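Long-range contact in tumor necrosis factor receptor superfamily member 11B (Mus musculus, PDB 4E4D), which acts as a secreted decoy receptor for the cytokine RANKL and thereby neutralizes its role in osteoclast formation: residues C20-H32 and C41-T55. Numbering follows the deposited sequence.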
loop_
_atom_site.group_PDB
_atom_site.type_symbol
_atom_site.label_atom_id
_atom_site.label_comp_id
_atom_site.label_asym_id
_atom_site.label_seq_id
_atom_site.Cartn_x
_atom_site.Cartn_y
_atom_site.Cartn_z
ATOM N N CYS B 20 -6.963 28.213 33.236
ATOM C CA CYS B 20 -8.386 28.316 32.940
ATOM C C CYS B 20 -9.007 26.939 32.720
ATOM O O CYS B 20 -8.304 25.959 32.474
ATOM C CB CYS B 20 -8.610 29.206 31.716
ATOM S SG CYS B 20 -7.664 28.721 30.255
ATOM N N ASP B 21 -10.332 26.881 32.809
ATOM C CA ASP B 21 -11.059 25.617 32.782
ATOM C C ASP B 21 -11.002 24.911 31.431
ATOM O O ASP B 21 -11.070 25.545 30.378
ATOM C CB ASP B 21 -12.519 25.851 33.171
ATOM C CG ASP B 21 -12.668 26.324 34.602
ATOM O OD1 ASP B 21 -12.479 27.534 34.850
ATOM O OD2 ASP B 21 -12.976 25.488 35.477
ATOM N N LYS B 22 -10.875 23.589 31.479
ATOM C CA LYS B 22 -10.978 22.760 30.288
ATOM C C LYS B 22 -12.443 22.650 29.890
ATOM O O LYS B 22 -13.330 23.044 30.648
ATOM C CB LYS B 22 -10.419 21.361 30.555
ATOM C CG LYS B 22 -8.941 21.322 30.904
ATOM C CD LYS B 22 -8.442 19.886 30.984
ATOM C CE LYS B 22 -6.962 19.820 31.325
ATOM N NZ LYS B 22 -6.448 18.420 31.294
ATOM N N CYS B 23 -12.697 22.111 28.702
ATOM C CA CYS B 23 -14.063 21.895 28.245
ATOM C C CYS B 23 -14.576 20.540 28.712
ATOM O O CYS B 23 -13.876 19.533 28.620
ATOM C CB CYS B 23 -14.148 22.000 26.722
ATOM S SG CYS B 23 -14.117 23.698 26.105
ATOM N N ALA B 24 -15.803 20.527 29.221
ATOM C CA ALA B 24 -16.411 19.306 29.730
ATOM C C ALA B 24 -16.796 18.383 28.582
ATOM O O ALA B 24 -16.875 18.815 27.432
ATOM C CB ALA B 24 -17.634 19.643 30.568
ATOM N N PRO B 25 -17.035 17.101 28.891
ATOM C CA PRO B 25 -17.510 16.169 27.866
ATOM C C PRO B 25 -18.819 16.653 27.254
ATOM O O PRO B 25 -19.639 17.248 27.953
ATOM C CB PRO B 25 -17.727 14.871 28.646
ATOM C CG PRO B 25 -16.849 14.991 29.843
ATOM C CD PRO B 25 -16.847 16.442 30.194
ATOM N N GLY B 26 -19.007 16.400 25.963
ATOM C CA GLY B 26 -20.186 16.864 25.259
ATOM C C GLY B 26 -19.982 18.211 24.593
ATOM O O GLY B 26 -20.869 18.700 23.896
ATOM N N THR B 27 -18.816 18.812 24.805
ATOM C CA THR B 27 -18.519 20.119 24.230
ATOM C C THR B 27 -17.103 20.162 23.671
ATOM O O THR B 27 -16.284 19.292 23.967
ATOM C CB THR B 27 -18.655 21.244 25.280
ATOM O OG1 THR B 27 -17.577 21.161 26.220
ATOM C CG2 THR B 27 -19.979 21.139 26.019
ATOM N N TYR B 28 -16.826 21.179 22.861
ATOM C CA TYR B 28 -15.483 21.410 22.344
ATOM C C TYR B 28 -15.077 22.854 22.611
ATOM O O TYR B 28 -15.928 23.726 22.771
ATOM C CB TYR B 28 -15.421 21.117 20.843
ATOM C CG TYR B 28 -16.214 22.088 19.995
ATOM C CD1 TYR B 28 -15.626 23.246 19.499
ATOM C CD2 TYR B 28 -17.548 21.848 19.691
ATOM C CE1 TYR B 28 -16.346 24.137 18.725
ATOM C CE2 TYR B 28 -18.275 22.734 18.917
ATOM C CZ TYR B 28 -17.669 23.877 18.438
ATOM O OH TYR B 28 -18.388 24.762 17.668
ATOM N N LEU B 29 -13.772 23.098 22.654
ATOM C CA LEU B 29 -13.245 24.431 22.927
ATOM C C LEU B 29 -13.329 25.304 21.681
ATOM O O LEU B 29 -12.757 24.973 20.645
ATOM C CB LEU B 29 -11.794 24.328 23.400
ATOM C CG LEU B 29 -11.156 25.590 23.981
ATOM C CD1 LEU B 29 -9.920 25.220 24.783
ATOM C CD2 LEU B 29 -10.792 26.586 22.890
ATOM N N LYS B 30 -14.043 26.421 21.781
ATOM C CA LYS B 30 -14.175 27.334 20.650
ATOM C C LYS B 30 -13.321 28.590 20.829
ATOM O O LYS B 30 -12.841 29.162 19.851
ATOM C CB LYS B 30 -15.638 27.718 20.427
ATOM C CG LYS B 30 -15.884 28.344 19.066
ATOM C CD LYS B 30 -17.362 28.550 18.789
ATOM C CE LYS B 30 -17.606 28.878 17.322
ATOM N NZ LYS B 30 -16.829 30.062 16.861
ATOM N N GLN B 31 -13.142 29.019 22.074
ATOM C CA GLN B 31 -12.294 30.170 22.375
ATOM C C GLN B 31 -11.645 30.039 23.749
ATOM O O GLN B 31 -12.320 29.775 24.744
ATOM C CB GLN B 31 -13.098 31.469 22.299
ATOM C CG GLN B 31 -13.511 31.851 20.890
ATOM C CD GLN B 31 -14.120 33.237 20.809
ATOM O OE1 GLN B 31 -14.571 33.793 21.810
ATOM N NE2 GLN B 31 -14.132 33.804 19.608
ATOM N N HIS B 32 -10.330 30.234 23.793
ATOM C CA HIS B 32 -9.573 30.134 25.033
ATOM C C HIS B 32 -10.061 31.145 26.057
ATOM O O HIS B 32 -10.719 32.127 25.714
ATOM C CB HIS B 32 -8.091 30.377 24.768
ATOM C CG HIS B 32 -7.435 29.295 23.969
ATOM N ND1 HIS B 32 -6.693 28.290 24.548
ATOM C CD2 HIS B 32 -7.413 29.060 22.636
ATOM C CE1 HIS B 32 -6.238 27.483 23.608
ATOM N NE2 HIS B 32 -6.661 27.927 22.438
ATOM N N CYS B 41 -16.973 27.063 25.763
ATOM C CA CYS B 41 -17.191 25.688 25.339
ATOM C C CYS B 41 -18.560 25.544 24.688
ATOM O O CYS B 41 -19.564 26.023 25.216
ATOM C CB CYS B 41 -17.062 24.739 26.530
ATOM S SG CYS B 41 -15.414 24.739 27.278
ATOM N N VAL B 42 -18.588 24.884 23.537
ATOM C CA VAL B 42 -19.812 24.733 22.762
ATOM C C VAL B 42 -20.147 23.256 22.592
ATOM O O VAL B 42 -19.259 22.446 22.328
ATOM C CB VAL B 42 -19.656 25.386 21.376
ATOM C CG1 VAL B 42 -20.885 25.137 20.513
ATOM C CG2 VAL B 42 -19.396 26.875 21.527
ATOM N N PRO B 43 -21.430 22.896 22.747
ATOM C CA PRO B 43 -21.829 21.492 22.597
ATOM C C PRO B 43 -21.368 20.888 21.274
ATOM O O PRO B 43 -21.337 21.585 20.259
ATOM C CB PRO B 43 -23.363 21.548 22.665
ATOM C CG PRO B 43 -23.724 22.991 22.473
ATOM C CD PRO B 43 -22.584 23.761 23.041
ATOM N N CYS B 44 -21.010 19.608 21.294
ATOM C CA CYS B 44 -20.551 18.919 20.092
ATOM C C CYS B 44 -21.632 18.932 19.021
ATOM O O CYS B 44 -22.806 18.725 19.321
ATOM C CB CYS B 44 -20.179 17.469 20.414
ATOM S SG CYS B 44 -18.663 17.271 21.373
ATOM N N PRO B 45 -21.239 19.174 17.764
ATOM C CA PRO B 45 -22.211 19.104 16.669
ATOM C C PRO B 45 -22.727 17.680 16.489
ATOM O O PRO B 45 -22.193 16.754 17.099
ATOM C CB PRO B 45 -21.399 19.547 15.447
ATOM C CG PRO B 45 -19.986 19.258 15.802
ATOM C CD PRO B 45 -19.880 19.472 17.280
ATOM N N ASP B 46 -23.753 17.512 15.664
ATOM C CA ASP B 46 -24.349 16.201 15.446
ATOM C C ASP B 46 -23.318 15.219 14.893
ATOM O O ASP B 46 -22.430 15.601 14.129
ATOM C CB ASP B 46 -25.538 16.316 14.490
ATOM C CG ASP B 46 -26.391 15.065 14.464
ATOM O OD1 ASP B 46 -26.402 14.327 15.473
ATOM O OD2 ASP B 46 -27.056 14.821 13.436
ATOM N N HIS B 47 -23.441 13.956 15.294
ATOM C CA HIS B 47 -22.551 12.893 14.831
ATOM C C HIS B 47 -21.114 13.088 15.311
ATOM O O HIS B 47 -20.164 12.780 14.594
ATOM C CB HIS B 47 -22.589 12.787 13.305
ATOM C CG HIS B 47 -23.964 12.584 12.750
ATOM N ND1 HIS B 47 -24.583 13.507 11.934
ATOM C CD2 HIS B 47 -24.845 11.567 12.904
ATOM C CE1 HIS B 47 -25.783 13.064 11.604
ATOM N NE2 HIS B 47 -25.967 11.889 12.181
ATOM N N SER B 48 -20.961 13.594 16.530
ATOM C CA SER B 48 -19.647 13.753 17.142
ATOM C C SER B 48 -19.792 13.697 18.658
ATOM O O SER B 48 -20.907 13.719 19.177
ATOM C CB SER B 48 -19.001 15.072 16.710
ATOM O OG SER B 48 -19.791 16.185 17.091
ATOM N N TYR B 49 -18.672 13.625 19.369
ATOM C CA TYR B 49 -18.720 13.466 20.817
ATOM C C TYR B 49 -17.401 13.814 21.498
ATOM O O TYR B 49 -16.382 14.038 20.847
ATOM C CB TYR B 49 -19.088 12.022 21.165
ATOM C CG TYR B 49 -17.941 11.054 20.988
ATOM C CD1 TYR B 49 -17.698 10.453 19.761
ATOM C CD2 TYR B 49 -17.094 10.749 22.045
ATOM C CE1 TYR B 49 -16.649 9.572 19.594
ATOM C CE2 TYR B 49 -16.042 9.870 21.887
ATOM C CZ TYR B 49 -15.825 9.285 20.659
ATOM O OH TYR B 49 -14.782 8.404 20.491
ATOM N N THR B 50 -17.445 13.850 22.826
ATOM C CA THR B 50 -16.262 14.025 23.657
ATOM C C THR B 50 -16.529 13.326 24.987
ATOM O O THR B 50 -17.601 13.488 25.569
ATOM C CB THR B 50 -15.946 15.517 23.893
ATOM O OG1 THR B 50 -15.401 16.091 22.700
ATOM C CG2 THR B 50 -14.947 15.682 25.018
ATOM N N ASP B 51 -15.564 12.547 25.463
ATOM C CA ASP B 51 -15.787 11.686 26.623
ATOM C C ASP B 51 -14.823 11.953 27.777
ATOM O O ASP B 51 -14.572 11.068 28.596
ATOM C CB ASP B 51 -15.683 10.218 26.203
ATOM C CG ASP B 51 -14.363 9.897 25.530
ATOM O OD1 ASP B 51 -13.383 10.639 25.755
ATOM O OD2 ASP B 51 -14.304 8.903 24.775
ATOM N N SER B 52 -14.287 13.167 27.845
ATOM C CA SER B 52 -13.379 13.537 28.926
ATOM C C SER B 52 -13.076 15.028 28.898
ATOM O O SER B 52 -13.414 15.720 27.940
ATOM C CB SER B 52 -12.073 12.748 28.817
ATOM O OG SER B 52 -11.384 13.066 27.620
ATOM N N TRP B 53 -12.440 15.517 29.958
ATOM C CA TRP B 53 -11.994 16.905 30.005
ATOM C C TRP B 53 -10.792 17.063 29.086
ATOM O O TRP B 53 -9.821 16.315 29.187
ATOM C CB TRP B 53 -11.640 17.305 31.437
ATOM C CG TRP B 53 -12.798 17.194 32.379
ATOM C CD1 TRP B 53 -13.156 16.100 33.111
ATOM C CD2 TRP B 53 -13.756 18.215 32.688
ATOM N NE1 TRP B 53 -14.277 16.376 33.858
ATOM C CE2 TRP B 53 -14.664 17.667 33.616
ATOM C CE3 TRP B 53 -13.934 19.538 32.271
ATOM C CZ2 TRP B 53 -15.733 18.397 34.134
ATOM C CZ3 TRP B 53 -14.995 20.259 32.786
ATOM C CH2 TRP B 53 -15.881 19.687 33.707
ATOM N N HIS B 54 -10.861 18.037 28.187
ATOM C CA HIS B 54 -9.889 18.142 27.109
ATOM C C HIS B 54 -9.620 19.593 26.730
ATOM O O HIS B 54 -10.178 20.516 27.321
ATOM C CB HIS B 54 -10.416 17.396 25.887
ATOM C CG HIS B 54 -11.685 17.970 25.342
ATOM N ND1 HIS B 54 -11.778 18.501 24.075
ATOM C CD2 HIS B 54 -12.910 18.119 25.902
ATOM C CE1 HIS B 54 -13.006 18.942 23.871
ATOM N NE2 HIS B 54 -13.713 18.722 24.965
ATOM N N THR B 55 -8.760 19.777 25.733
ATOM C CA THR B 55 -8.434 21.104 25.223
ATOM C C THR B 55 -8.662 21.196 23.712
ATOM O O THR B 55 -8.547 22.272 23.127
ATOM C CB THR B 55 -6.966 21.461 25.537
ATOM O OG1 THR B 55 -6.719 21.279 26.937
ATOM C CG2 THR B 55 -6.657 22.903 25.165
#
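His54 turns its imidazole in against the 20-32 segment and gives NE2 to Thr27 O at 2.8 Å. That oxygen lies close to the ring plane, and a chi1 of 63° folds the imidazole back over its own main chain. A single antiparallel bridge flanks this ring: Cys23 N donates to His54 O, while the return bond is weak. Beside it the disulfide from Cys23 SG to Cys41 SG ties the segments covalently, and Thr27 OG1 rests on Cys41 CB at 3.6 Å while bonding to Ala24 O across the type II turn 24-27. Between strands 27-31 and 41-43, Tyr28 and Val42 form a reciprocal hydrogen-bonded pair, followed by the bond from Cys44 N to Gly26 O at 2.8 Å.

The outer flanks, with Trp53, Lys30 and Pro45, are more open to solvent and held by apolar and CH-pi packing. Tyr28 swings its ring alongside Val42, whose CB stands over one face, 4.2 Å from the centroid; the ring edge meets Pro43 O, Tyr28 CE2 packs on Pro45 CD at 4.0 Å, and Val42 CG2 touches Lys30 CD. A serine in place of Tyr28 would probably leave Val42 without its aromatic cover and open a gap beside Pro45. Ala24 CA lies over the six-membered ring of Trp53, 3.8 Å from its centroid, with Pro25 CD over the same face.

Here the first TNFR cysteine-rich repeat passes into the second, braced by disulfides. Another protein's chain hydrogen-bonds to the Thr55 backbone and packs on Tyr49, Thr50, Ser52 and His54, consistent with decoy binding. Strands 27-31 and 40-43 form the two-stranded hairpin that the contact joins, strand 9-10 pairs with strand 20-21, and the Cys44-Cys59 disulfide leads on toward strand 60-61, partner of strand 48-49.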